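Local structure of cortical-lytic enzyme (Bacillus cereus, 4S3J) at residues K30-L34 with P415-R419; I318-L324 with I402-W408; A342-V346 with L412-Q416; Q366-F370 with V382-D386; F394-K398 with L420-F425. The protein cleaves partially degraded cortex peptidoglycan during spore germination, acting as an N-acetylglucosaminidase that probably recognises the muramic acid delta-lactam residues of spore peptidoglycan. All blocks are in the same frame, centred on the assembly; numbering follows the deposited sequence.

Contact 1: K30-L34 with P415-R419; sequences KDNGL and PQNWR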
# COMPACT_ATOMS: atom_id res chain seq x y z
N LYS A 30 5.43 -21.83 4.05
CA LYS A 30 5.71 -20.75 4.99
C LYS A 30 5.77 -19.40 4.30
O LYS A 30 5.14 -18.45 4.75
CB LYS A 30 7.03 -21.00 5.74
CG LYS A 30 7.31 -19.93 6.82
CD LYS A 30 8.73 -19.99 7.39
CE LYS A 30 8.88 -21.08 8.43
NZ LYS A 30 8.20 -20.73 9.72
N ASP A 31 6.53 -19.32 3.21
CA ASP A 31 6.72 -18.05 2.51
C ASP A 31 5.44 -17.47 1.94
O ASP A 31 5.35 -16.25 1.74
CB ASP A 31 7.73 -18.20 1.37
CG ASP A 31 9.13 -18.49 1.86
OD1 ASP A 31 9.41 -18.27 3.06
OD2 ASP A 31 9.98 -18.88 1.03
N ASN A 32 4.47 -18.32 1.65
CA ASN A 32 3.24 -17.88 1.02
C ASN A 32 2.03 -17.93 1.94
O ASN A 32 0.89 -17.75 1.47
CB ASN A 32 3.01 -18.72 -0.23
CG ASN A 32 4.05 -18.45 -1.29
OD1 ASN A 32 3.97 -17.46 -2.01
ND2 ASN A 32 5.05 -19.32 -1.38
N GLY A 33 2.27 -18.22 3.21
CA GLY A 33 1.19 -18.25 4.20
C GLY A 33 0.10 -19.23 3.82
O GLY A 33 -1.09 -18.95 3.98
N LEU A 34 0.49 -20.37 3.28
CA LEU A 34 -0.48 -21.34 2.87
C LEU A 34 -0.97 -22.20 4.02
O LEU A 34 -0.26 -22.43 4.99
CB LEU A 34 0.09 -22.27 1.80
CG LEU A 34 0.70 -21.60 0.57
CD1 LEU A 34 1.31 -22.65 -0.36
CD2 LEU A 34 -0.35 -20.81 -0.17
N PRO A 415 1.19 -12.35 2.71
CA PRO A 415 2.58 -12.50 3.18
C PRO A 415 3.61 -12.14 2.12
O PRO A 415 4.68 -11.65 2.43
CB PRO A 415 2.69 -14.00 3.52
CG PRO A 415 1.35 -14.59 3.32
CD PRO A 415 0.43 -13.61 2.68
N GLN A 416 3.27 -12.39 0.86
CA GLN A 416 4.22 -12.15 -0.21
C GLN A 416 4.55 -10.67 -0.34
O GLN A 416 5.64 -10.31 -0.76
CB GLN A 416 3.70 -12.68 -1.54
CG GLN A 416 3.41 -14.15 -1.54
CD GLN A 416 1.99 -14.49 -1.19
OE1 GLN A 416 1.23 -13.68 -0.63
NE2 GLN A 416 1.60 -15.72 -1.50
N ASN A 417 3.60 -9.79 -0.02
CA ASN A 417 3.88 -8.37 -0.11
C ASN A 417 5.06 -7.97 0.78
O ASN A 417 5.97 -7.23 0.35
CB ASN A 417 2.63 -7.56 0.26
CG ASN A 417 2.93 -6.10 0.42
OD1 ASN A 417 3.23 -5.42 -0.58
ND2 ASN A 417 2.91 -5.60 1.65
N TRP A 418 5.05 -8.45 2.01
CA TRP A 418 6.05 -8.03 2.98
C TRP A 418 7.42 -8.64 2.67
O TRP A 418 8.43 -7.96 2.74
CB TRP A 418 5.55 -8.37 4.39
CG TRP A 418 4.23 -7.70 4.64
CD1 TRP A 418 3.00 -8.29 4.69
CD2 TRP A 418 4.00 -6.29 4.79
NE1 TRP A 418 2.02 -7.34 4.90
CE2 TRP A 418 2.61 -6.10 4.95
CE3 TRP A 418 4.84 -5.18 4.82
CZ2 TRP A 418 2.05 -4.84 5.14
CZ3 TRP A 418 4.28 -3.93 5.00
CH2 TRP A 418 2.91 -3.78 5.16
N ARG A 419 7.43 -9.90 2.25
CA ARG A 419 8.68 -10.53 1.84
C ARG A 419 9.26 -9.83 0.61
O ARG A 419 10.45 -9.60 0.54
CB ARG A 419 8.49 -12.02 1.58
CG ARG A 419 9.77 -12.68 1.06
CD ARG A 419 10.88 -12.65 2.11
NE ARG A 419 12.12 -13.27 1.63
CZ ARG A 419 12.40 -14.56 1.72
NH1 ARG A 419 11.51 -15.41 2.24
NH2 ARG A 419 13.55 -15.03 1.26
O HOH W 1 6.67 -14.43 3.07
O HOH W 2 9.10 -15.17 3.52
O HOH W 3 12.16 -18.23 3.14
O HOH W 4 12.74 -18.46 1.44
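N32, the first residue beyond the helix that ends at D31, meets the start of helix 415-424 through Q416, and the glutamine side chain can be followed outward. Q416 CB leaves the helix with CG anti to the carbonyl carbon (chi1 -60°), which carries CG to 3.4 Å from N32 OD1. The bend at the next bond then turns the amide round: CD lies 3.7 Å from N32 OD1, and the terminal NE2 donates to that oxygen at 3.0 Å. NE2 is also 3.5 Å from N32 CB. The donor lies in the carbonyl plane on a lone pair, while the two amide planes stand 55° apart. N32 OD1 has a second partner in the backbone N of I47, and N32 ND2 returns to I28 O, so both ends of the asparagine amide are held. Beside this pair P415 lays CG against the N32-G33 peptide, 3.7 Å from N32 C. At the outer rim R419 reaches D31 with NH1, a long salt bridge of 3.6 Å to D31 OD1. The carboxylate approaches the guanidinium at its edge, with the planes almost perpendicular. Two waters bridge the pair, each accepting from R419 NH1 and donating to D31 OD1, the nearer 2.7 Å from NH1. R419 NE forms a salt bridge with E423. A further water, 2.6 Å from D31 O, bridges weakly to P415 O. G33, with positive phi, is the C-prime residue of a Schellman motif, and through this helix-ending turn the first LysM domain docks on the last long helix of the chain.

Contact 2: I318-L324 with I402-W408; sequences IMMGQNL and IGGISYW
M320 and I405 lie side by side and point the same way, with M320 CE 3.9 Å from I405 CD1. Next to them I402 extends its CD1 to 3.7 Å from M320 CB, while the I318 and I402 side chains cross at about a right angle, I402 CG2 4.0 Å from I318 CB. Farther along, L324 and Y407 cross at a slant, L324 CD2 3.6 Å from Y407 CD1, and Q322 CG approaches the same ring obliquely. The opposite face carries the side chains of M319, S406, N323 and W408. There M319 bends at chi2 (-68°) and folds its sulfur onto G404, SD resting 3.4 Å from CA of a residue that has no side chain to obstruct it. The strands beneath are parallel neighbours in the TIM barrel of a family 18 glycosyl hydrolase, their axes 34° apart, and backbone bonds alternate from one to the other, S406 N to M320 O being 2.9 Å. Toward helix 387-400, M320 and I405 pack on M397 and Y407 on F394. On the inward face W408 meets F139 edge-to-face, and its side chain lies about 8 Å from that of E220, the probable proton donor. The amide of N323 is held by E385 and S297.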
# COMPACT_ATOMS: atom_id res chain seq x y z
N ILE A 318 7.17 12.01 -1.90
CA ILE A 318 5.96 11.29 -2.31
C ILE A 318 5.92 9.85 -1.78
O ILE A 318 6.82 9.04 -2.08
CB ILE A 318 5.81 11.28 -3.85
CG1 ILE A 318 5.69 12.70 -4.38
CG2 ILE A 318 4.58 10.45 -4.26
CD1 ILE A 318 5.85 12.84 -5.88
N MET A 319 4.87 9.55 -1.01
CA MET A 319 4.56 8.19 -0.60
C MET A 319 3.35 7.73 -1.39
O MET A 319 2.28 8.32 -1.30
CB MET A 319 4.28 8.09 0.90
CG MET A 319 5.36 8.68 1.81
SD MET A 319 6.90 7.71 1.75
CE MET A 319 8.11 9.01 2.05
N MET A 320 3.54 6.68 -2.19
CA MET A 320 2.48 6.10 -3.00
C MET A 320 1.54 5.26 -2.16
O MET A 320 1.96 4.26 -1.55
CB MET A 320 3.09 5.24 -4.12
CG MET A 320 2.06 4.58 -5.05
SD MET A 320 2.84 3.40 -6.18
CE MET A 320 3.19 2.05 -5.06
N GLY A 321 0.26 5.63 -2.12
CA GLY A 321 -0.74 4.82 -1.44
C GLY A 321 -0.95 3.50 -2.14
O GLY A 321 -0.98 3.44 -3.37
N GLN A 322 -1.04 2.43 -1.36
CA GLN A 322 -1.26 1.09 -1.90
C GLN A 322 -2.27 0.32 -1.07
O GLN A 322 -2.06 0.10 0.11
CB GLN A 322 0.06 0.32 -1.95
CG GLN A 322 -0.08 -1.08 -2.51
CD GLN A 322 -0.54 -1.09 -3.97
OE1 GLN A 322 0.02 -0.37 -4.81
NE2 GLN A 322 -1.56 -1.89 -4.27
N ASN A 323 -3.34 -0.13 -1.73
CA ASN A 323 -4.33 -0.99 -1.10
C ASN A 323 -3.79 -2.39 -0.92
O ASN A 323 -3.08 -2.91 -1.81
CB ASN A 323 -5.60 -1.04 -1.96
CG ASN A 323 -5.30 -1.47 -3.38
OD1 ASN A 323 -4.63 -0.74 -4.14
ND2 ASN A 323 -5.74 -2.67 -3.75
N LEU A 324 -4.12 -3.02 0.20
CA LEU A 324 -3.85 -4.45 0.37
C LEU A 324 -5.13 -5.27 0.11
O LEU A 324 -5.05 -6.50 -0.06
CB LEU A 324 -3.29 -4.72 1.77
CG LEU A 324 -1.87 -4.18 2.01
CD1 LEU A 324 -1.50 -4.36 3.49
CD2 LEU A 324 -0.89 -4.90 1.13
N ILE A 402 10.36 7.86 -6.35
CA ILE A 402 9.64 8.48 -5.23
C ILE A 402 10.10 7.93 -3.88
O ILE A 402 10.90 7.00 -3.81
CB ILE A 402 8.14 8.30 -5.39
CG1 ILE A 402 7.80 6.83 -5.47
CG2 ILE A 402 7.64 9.01 -6.65
CD1 ILE A 402 6.33 6.57 -5.19
N GLY A 403 9.64 8.54 -2.79
CA GLY A 403 10.17 8.24 -1.48
C GLY A 403 9.77 6.92 -0.87
O GLY A 403 10.55 6.29 -0.15
N GLY A 404 8.54 6.49 -1.11
CA GLY A 404 8.06 5.33 -0.40
C GLY A 404 6.67 4.89 -0.76
O GLY A 404 6.11 5.27 -1.79
N ILE A 405 6.13 4.03 0.10
CA ILE A 405 4.84 3.38 -0.12
C ILE A 405 4.07 3.37 1.20
O ILE A 405 4.64 3.19 2.27
CB ILE A 405 5.06 1.94 -0.69
CG1 ILE A 405 3.73 1.25 -1.01
CG2 ILE A 405 5.86 1.09 0.27
CD1 ILE A 405 3.92 -0.01 -1.83
N SER A 406 2.76 3.58 1.12
CA SER A 406 1.89 3.63 2.28
C SER A 406 0.74 2.65 2.12
O SER A 406 -0.07 2.78 1.22
CB SER A 406 1.37 5.06 2.48
OG SER A 406 0.49 5.15 3.58
N TYR A 407 0.68 1.67 3.02
CA TYR A 407 -0.28 0.57 2.89
C TYR A 407 -1.56 0.77 3.69
O TYR A 407 -1.52 1.02 4.90
CB TYR A 407 0.37 -0.71 3.36
CG TYR A 407 1.45 -1.26 2.46
CD1 TYR A 407 1.13 -1.95 1.28
CD2 TYR A 407 2.79 -1.15 2.79
CE1 TYR A 407 2.12 -2.50 0.47
CE2 TYR A 407 3.80 -1.71 1.98
CZ TYR A 407 3.45 -2.37 0.82
OH TYR A 407 4.41 -2.96 0.00
N TRP A 408 -2.71 0.61 3.02
CA TRP A 408 -4.02 0.54 3.67
C TRP A 408 -4.57 -0.88 3.46
O TRP A 408 -4.94 -1.22 2.32
CB TRP A 408 -5.01 1.56 3.09
CG TRP A 408 -6.28 1.62 3.90
CD1 TRP A 408 -7.36 0.81 3.80
CD2 TRP A 408 -6.57 2.54 4.96
NE1 TRP A 408 -8.32 1.16 4.72
CE2 TRP A 408 -7.85 2.22 5.45
CE3 TRP A 408 -5.87 3.59 5.54
CZ2 TRP A 408 -8.45 2.92 6.49
CZ3 TRP A 408 -6.47 4.28 6.58
CH2 TRP A 408 -7.74 3.94 7.04

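Contact 3: A342-V346 with L412-Q416; sequences AVSSV and LPFPQ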
# COMPACT_ATOMS: atom_id res chain seq x y z
N ALA A 342 -14.92 -6.49 0.97
CA ALA A 342 -13.47 -6.38 0.92
C ALA A 342 -12.86 -7.71 1.25
O ALA A 342 -13.32 -8.41 2.16
CB ALA A 342 -12.97 -5.32 1.91
N VAL A 343 -11.81 -8.06 0.51
CA VAL A 343 -11.09 -9.30 0.73
C VAL A 343 -9.59 -9.08 0.79
O VAL A 343 -9.01 -8.29 0.03
CB VAL A 343 -11.40 -10.33 -0.39
CG1 VAL A 343 -12.84 -10.82 -0.29
CG2 VAL A 343 -11.12 -9.75 -1.76
N SER A 344 -8.94 -9.84 1.66
CA SER A 344 -7.49 -9.94 1.66
C SER A 344 -7.01 -10.75 0.44
O SER A 344 -7.81 -11.42 -0.21
CB SER A 344 -7.01 -10.60 2.94
OG SER A 344 -7.34 -11.97 2.92
N SER A 345 -5.71 -10.72 0.17
CA SER A 345 -5.14 -11.48 -0.95
C SER A 345 -5.38 -12.96 -0.70
O SER A 345 -5.76 -13.70 -1.63
CB SER A 345 -3.65 -11.13 -1.07
OG SER A 345 -3.04 -11.75 -2.21
N VAL A 346 -5.16 -13.39 0.54
CA VAL A 346 -5.35 -14.80 0.90
C VAL A 346 -6.81 -15.20 0.75
O VAL A 346 -7.12 -16.28 0.23
CB VAL A 346 -4.84 -15.05 2.34
CG1 VAL A 346 -5.22 -16.43 2.84
CG2 VAL A 346 -3.32 -14.84 2.40
N LEU A 412 -5.14 -7.57 6.66
CA LEU A 412 -5.48 -8.17 5.37
C LEU A 412 -4.32 -9.05 4.89
O LEU A 412 -3.41 -8.55 4.21
CB LEU A 412 -5.77 -7.06 4.36
CG LEU A 412 -7.04 -6.25 4.64
CD1 LEU A 412 -6.94 -4.86 4.03
CD2 LEU A 412 -8.24 -6.99 4.05
N PRO A 413 -4.30 -10.32 5.31
CA PRO A 413 -3.16 -11.21 5.06
C PRO A 413 -2.72 -11.22 3.59
O PRO A 413 -3.54 -11.37 2.67
CB PRO A 413 -3.68 -12.58 5.47
CG PRO A 413 -4.71 -12.29 6.53
CD PRO A 413 -5.32 -10.95 6.16
N PHE A 414 -1.40 -11.10 3.41
CA PHE A 414 -0.75 -10.99 2.11
C PHE A 414 0.75 -11.13 2.35
O PHE A 414 1.53 -10.17 2.23
CB PHE A 414 -1.14 -9.65 1.46
CG PHE A 414 -0.66 -9.46 0.04
CD1 PHE A 414 0.08 -10.42 -0.65
CD2 PHE A 414 -0.96 -8.27 -0.61
CE1 PHE A 414 0.52 -10.16 -1.96
CE2 PHE A 414 -0.54 -8.01 -1.90
CZ PHE A 414 0.20 -8.96 -2.58
N PRO A 415 1.19 -12.35 2.71
CA PRO A 415 2.58 -12.50 3.18
C PRO A 415 3.61 -12.14 2.12
O PRO A 415 4.68 -11.65 2.43
CB PRO A 415 2.69 -14.00 3.52
CG PRO A 415 1.35 -14.59 3.32
CD PRO A 415 0.43 -13.61 2.68
N GLN A 416 3.27 -12.39 0.86
CA GLN A 416 4.22 -12.15 -0.21
C GLN A 416 4.55 -10.67 -0.34
O GLN A 416 5.64 -10.31 -0.76
CB GLN A 416 3.70 -12.68 -1.54
CG GLN A 416 3.41 -14.15 -1.54
CD GLN A 416 1.99 -14.49 -1.19
OE1 GLN A 416 1.23 -13.68 -0.63
NE2 GLN A 416 1.60 -15.72 -1.50
O HOH W 5 -4.36 -8.54 1.46
O HOH W 6 -1.47 -13.66 -0.81
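S345 sets its CB over one face of the F414 ring, and this is the tight part of the contact. The CB atom stands 3.9 Å from the ring centroid, 24° off the normal, a CH-pi arrangement. Its hydroxyl is turned anti to the backbone N (chi1 -175°), which brings OG above the rim of the ring, 3.7 Å from F414 CD1. From there OG also bonds E385 O, just before helix 387-400. The ring also packs on L324 and on I390 of helix 387-400. S344, the N-cap of helix 345-354, turns OG to the N of A347 and lays CB 3.7 Å from P413 CD, while L412 CD2 leans on its backbone. On this inner side a water bridges the segments, accepting from S345 N and donating to L412 O, at 2.9 Å from each.

The outer side is looser. V346 crosses P413 at about a right angle, CG2 lying 3.8 Å from P413 CB, and the direct backbone link, V346 N to P413 O, is weak. A second water donates to S345 OG and, at 2.7 Å, to Q416 OE1. The first turn of helix 345-354 is therefore joined to the loop leading into helix 415-424 by the F414 ring and the flanking proline and leucine contacts, with two bridging waters. Much of the polar link between the two segments thus runs through water, the one direct bond being weak.

Contact 4: Q366-F370 with V382-D386; sequences QAPHF and VWFED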
# COMPACT_ATOMS: atom_id res chain seq x y z
N GLN A 366 -2.44 -4.33 -14.67
CA GLN A 366 -1.54 -5.07 -13.78
C GLN A 366 -2.28 -5.44 -12.49
O GLN A 366 -2.05 -4.85 -11.44
CB GLN A 366 -0.24 -4.29 -13.50
CG GLN A 366 0.71 -4.20 -14.72
CD GLN A 366 1.42 -5.50 -15.02
OE1 GLN A 366 1.91 -6.18 -14.11
NE2 GLN A 366 1.51 -5.84 -16.30
N ALA A 367 -3.20 -6.39 -12.62
CA ALA A 367 -4.00 -6.86 -11.49
C ALA A 367 -4.64 -8.22 -11.75
O ALA A 367 -5.07 -8.50 -12.88
CB ALA A 367 -5.08 -5.87 -11.16
N PRO A 368 -4.69 -9.06 -10.71
CA PRO A 368 -5.37 -10.35 -10.81
C PRO A 368 -6.87 -10.22 -10.60
O PRO A 368 -7.33 -9.32 -9.89
CB PRO A 368 -4.74 -11.16 -9.68
CG PRO A 368 -4.46 -10.11 -8.63
CD PRO A 368 -4.03 -8.89 -9.40
N HIS A 369 -7.62 -11.14 -11.18
CA HIS A 369 -9.08 -11.12 -11.12
C HIS A 369 -9.67 -12.45 -11.53
O HIS A 369 -9.01 -13.27 -12.15
CB HIS A 369 -9.63 -10.02 -12.02
CG HIS A 369 -9.31 -10.20 -13.46
ND1 HIS A 369 -10.25 -10.60 -14.39
CD2 HIS A 369 -8.14 -10.06 -14.14
CE1 HIS A 369 -9.68 -10.68 -15.58
NE2 HIS A 369 -8.41 -10.35 -15.46
N PHE A 370 -10.93 -12.67 -11.17
CA PHE A 370 -11.65 -13.86 -11.59
C PHE A 370 -13.15 -13.68 -11.39
O PHE A 370 -13.58 -12.73 -10.71
CB PHE A 370 -11.18 -15.13 -10.86
CG PHE A 370 -11.27 -15.05 -9.37
CD1 PHE A 370 -10.22 -14.54 -8.61
CD2 PHE A 370 -12.41 -15.50 -8.70
CE1 PHE A 370 -10.30 -14.45 -7.25
CE2 PHE A 370 -12.48 -15.42 -7.33
CZ PHE A 370 -11.44 -14.89 -6.60
N VAL A 382 -14.21 -10.68 -8.83
CA VAL A 382 -13.23 -10.30 -7.84
C VAL A 382 -12.00 -9.68 -8.48
O VAL A 382 -11.45 -10.25 -9.41
CB VAL A 382 -12.78 -11.52 -7.02
CG1 VAL A 382 -11.77 -11.12 -5.97
CG2 VAL A 382 -13.98 -12.22 -6.37
N TRP A 383 -11.60 -8.50 -7.99
CA TRP A 383 -10.31 -7.88 -8.34
C TRP A 383 -9.52 -7.74 -7.04
O TRP A 383 -10.10 -7.40 -6.02
CB TRP A 383 -10.52 -6.51 -9.01
CG TRP A 383 -11.07 -6.63 -10.39
CD1 TRP A 383 -12.38 -6.77 -10.74
CD2 TRP A 383 -10.32 -6.65 -11.60
NE1 TRP A 383 -12.50 -6.87 -12.10
CE2 TRP A 383 -11.25 -6.78 -12.67
CE3 TRP A 383 -8.96 -6.55 -11.91
CZ2 TRP A 383 -10.85 -6.87 -14.00
CZ3 TRP A 383 -8.57 -6.60 -13.23
CH2 TRP A 383 -9.51 -6.75 -14.26
N PHE A 384 -8.23 -8.05 -7.07
CA PHE A 384 -7.47 -8.04 -5.82
C PHE A 384 -5.99 -7.74 -6.08
O PHE A 384 -5.65 -7.23 -7.15
CB PHE A 384 -7.72 -9.35 -5.03
CG PHE A 384 -7.14 -10.59 -5.63
CD1 PHE A 384 -7.71 -11.19 -6.76
CD2 PHE A 384 -6.06 -11.20 -5.02
CE1 PHE A 384 -7.14 -12.37 -7.30
CE2 PHE A 384 -5.48 -12.36 -5.57
CZ PHE A 384 -6.05 -12.96 -6.68
N GLU A 385 -5.14 -7.98 -5.08
CA GLU A 385 -3.72 -7.70 -5.17
C GLU A 385 -2.95 -8.99 -4.96
O GLU A 385 -3.30 -9.78 -4.08
CB GLU A 385 -3.29 -6.68 -4.13
CG GLU A 385 -3.98 -5.32 -4.21
CD GLU A 385 -3.52 -4.51 -5.42
OE1 GLU A 385 -2.35 -4.67 -5.85
OE2 GLU A 385 -4.34 -3.75 -5.95
N ASP A 386 -1.88 -9.22 -5.74
CA ASP A 386 -1.01 -10.37 -5.49
C ASP A 386 0.44 -10.03 -5.78
O ASP A 386 0.77 -8.87 -6.06
CB ASP A 386 -1.45 -11.63 -6.28
CG ASP A 386 -1.18 -11.56 -7.79
OD1 ASP A 386 -0.51 -10.63 -8.29
OD2 ASP A 386 -1.65 -12.49 -8.50
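V382 N donates to F370 O at 2.9 Å, the shortest polar bond between the two segments and one that runs nearly along the C=O axis. The same pair is closed in return by F370 N to V382 O at 3.0 Å. Above it the two side chains lie side by side: V382 CB sits over one face of the F370 ring, toward its rim, 3.9 Å from the centroid. At the edge of that ring, in its plane, comes F384 CE1. H369 and W383, the adjacent non-hydrogen-bonded pair, put their side chains on the other face. Both point the same way and form an offset stack of the imidazole on the six-membered ring, with ring centroids 4.1 Å apart and planes only 10° from parallel. H369 CB lies over the six-membered ring of W383, and chi1 of 62° turns the imidazole so that it stacks over the same ring. These residues belong to an antiparallel beta hairpin of strands 367-373 and 379-383, set against strand 318-330 of the barrel. Where the second strand gives out, F384 N still reaches P368 O, and P368 CG stands over the centre of the F384 ring, 3.7 Å from its centroid and 8° off the normal. D386 slides past the same proline ring, OD2 3.6 Å from P368 CB. D386 caps the start of helix 387-400 and pairs with R388; W383 NE1 is bonded to E381.

Contact 5: F394-K398 with L420-F425; sequences FNLMK and LLVENF
The segments 394-398 and 420-424 of helices 387-400 and 415-424 run in broadly the same direction, 34° apart, with their short axes 11.9 Å from each other, so that large side chains fill the gap. F394 is central. F425 turns its edge toward one face of that ring, a T-shaped pair with planes at 78° and F425 CE2 3.7 Å from F394 CG. The far end of the F394 ring presses on the other helix, where L421 crosses it at about a right angle, CD1 lying 3.7 Å from F394 CZ, and L420 CB meets its edge in the ring plane. K398, extended beyond CG, runs past the F425 ring and delivers NZ to N424 OD1 at 2.8 Å, in the carbonyl plane on a lone pair. The other end of that amide is fixed as well: N424 ND2 donates to L420 O at 2.9 Å, and the backbone N of N424 reaches the same oxygen from the opposite face. Q391 NE2 also binds N424 OD1, while K398 NZ has further partners in N71 OD1 and Q68 O. The lysine thus joins both barrel helices to the second LysM domain, and its charge probably polarises the N424 carbonyl, strengthening a polar clasp at the border of an aromatic core.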
# COMPACT_ATOMS: atom_id res chain seq x y z
N PHE A 394 6.26 -1.87 -7.18
CA PHE A 394 7.62 -1.61 -6.69
C PHE A 394 8.49 -1.10 -7.84
O PHE A 394 9.28 -0.16 -7.66
CB PHE A 394 8.25 -2.87 -6.09
CG PHE A 394 7.66 -3.32 -4.76
CD1 PHE A 394 6.85 -2.49 -3.97
CD2 PHE A 394 7.90 -4.62 -4.31
CE1 PHE A 394 6.36 -2.93 -2.74
CE2 PHE A 394 7.40 -5.06 -3.11
CZ PHE A 394 6.61 -4.21 -2.32
N ASN A 395 8.39 -1.71 -9.02
CA ASN A 395 9.19 -1.28 -10.18
C ASN A 395 8.79 0.14 -10.63
O ASN A 395 9.64 0.93 -11.04
CB ASN A 395 9.04 -2.27 -11.33
CG ASN A 395 9.73 -3.60 -11.05
OD1 ASN A 395 10.44 -3.75 -10.04
ND2 ASN A 395 9.51 -4.56 -11.92
N LEU A 396 7.50 0.46 -10.53
CA LEU A 396 7.05 1.83 -10.83
C LEU A 396 7.70 2.84 -9.87
O LEU A 396 8.13 3.93 -10.30
CB LEU A 396 5.54 1.90 -10.75
CG LEU A 396 4.90 3.29 -10.91
CD1 LEU A 396 5.22 3.85 -12.31
CD2 LEU A 396 3.41 3.23 -10.69
N MET A 397 7.78 2.49 -8.59
CA MET A 397 8.40 3.36 -7.59
C MET A 397 9.85 3.62 -7.97
O MET A 397 10.33 4.75 -7.88
CB MET A 397 8.33 2.73 -6.20
CG MET A 397 6.91 2.61 -5.64
SD MET A 397 6.86 1.59 -4.14
CE MET A 397 8.03 2.47 -3.09
N LYS A 398 10.53 2.57 -8.39
CA LYS A 398 11.93 2.69 -8.79
C LYS A 398 12.07 3.62 -9.99
O LYS A 398 12.95 4.50 -10.00
CB LYS A 398 12.52 1.31 -9.13
CG LYS A 398 12.56 0.36 -7.94
CD LYS A 398 13.01 -1.03 -8.35
CE LYS A 398 12.67 -2.08 -7.27
NZ LYS A 398 13.28 -3.41 -7.64
N LEU A 420 8.42 -9.52 -0.38
CA LEU A 420 8.92 -8.86 -1.57
C LEU A 420 9.42 -7.45 -1.27
O LEU A 420 10.35 -6.97 -1.90
CB LEU A 420 7.85 -8.84 -2.66
CG LEU A 420 7.59 -10.19 -3.33
CD1 LEU A 420 6.35 -10.08 -4.19
CD2 LEU A 420 8.79 -10.66 -4.12
N LEU A 421 8.80 -6.78 -0.29
CA LEU A 421 9.25 -5.44 0.08
C LEU A 421 10.72 -5.48 0.50
O LEU A 421 11.52 -4.64 0.05
CB LEU A 421 8.38 -4.88 1.21
CG LEU A 421 8.68 -3.43 1.61
CD1 LEU A 421 8.28 -2.42 0.51
CD2 LEU A 421 7.99 -3.11 2.91
N VAL A 422 11.07 -6.43 1.38
CA VAL A 422 12.45 -6.54 1.87
C VAL A 422 13.41 -7.13 0.83
O VAL A 422 14.62 -6.87 0.88
CB VAL A 422 12.56 -7.38 3.17
CG1 VAL A 422 11.77 -6.75 4.27
CG2 VAL A 422 12.11 -8.79 2.96
N GLU A 423 12.90 -7.91 -0.12
CA GLU A 423 13.74 -8.42 -1.20
C GLU A 423 14.12 -7.30 -2.16
O GLU A 423 15.24 -7.24 -2.67
CB GLU A 423 13.03 -9.53 -1.97
CG GLU A 423 12.90 -10.83 -1.20
CD GLU A 423 14.24 -11.53 -0.96
OE1 GLU A 423 15.10 -11.53 -1.87
OE2 GLU A 423 14.41 -12.08 0.14
N ASN A 424 13.19 -6.37 -2.35
CA ASN A 424 13.37 -5.31 -3.35
C ASN A 424 14.15 -4.11 -2.89
O ASN A 424 14.80 -3.47 -3.70
CB ASN A 424 12.00 -4.82 -3.83
CG ASN A 424 11.47 -5.61 -5.00
OD1 ASN A 424 11.67 -5.23 -6.16
ND2 ASN A 424 10.77 -6.71 -4.72
N PHE A 425 14.02 -3.80 -1.61
CA PHE A 425 14.47 -2.56 -1.02
C PHE A 425 15.16 -2.76 0.32
O PHE A 425 14.91 -3.72 1.04
CB PHE A 425 13.30 -1.61 -0.75
CG PHE A 425 12.48 -1.23 -1.97
CD1 PHE A 425 12.99 -0.38 -2.93
CD2 PHE A 425 11.18 -1.70 -2.12
CE1 PHE A 425 12.24 -0.03 -4.03
CE2 PHE A 425 10.42 -1.34 -3.21
CZ PHE A 425 10.94 -0.51 -4.16

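Contacts 1, 3 and 5 all use helix 415-424 or the loop before it: contacts 1 and 3 share P415 and Q416, with centres about 10 Å apart, whereas contact 5 lies farther along the helix, its centre about 15 Å from that of contact 1. Contact 2, in the barrel wall, has its centre about 11 Å from that of contact 5; helix 387-400 and strand 404-408 follow each other in the chain, and the two contacts meet there. Contact 4 closes a local hairpin before contact 5 opens, and E385 ties it both to N323 of contact 2 and to S345 of contact 3. The C-terminal helix thus connects the N-terminal LysM region to the catalytic barrel, uniting the two ends of the chain.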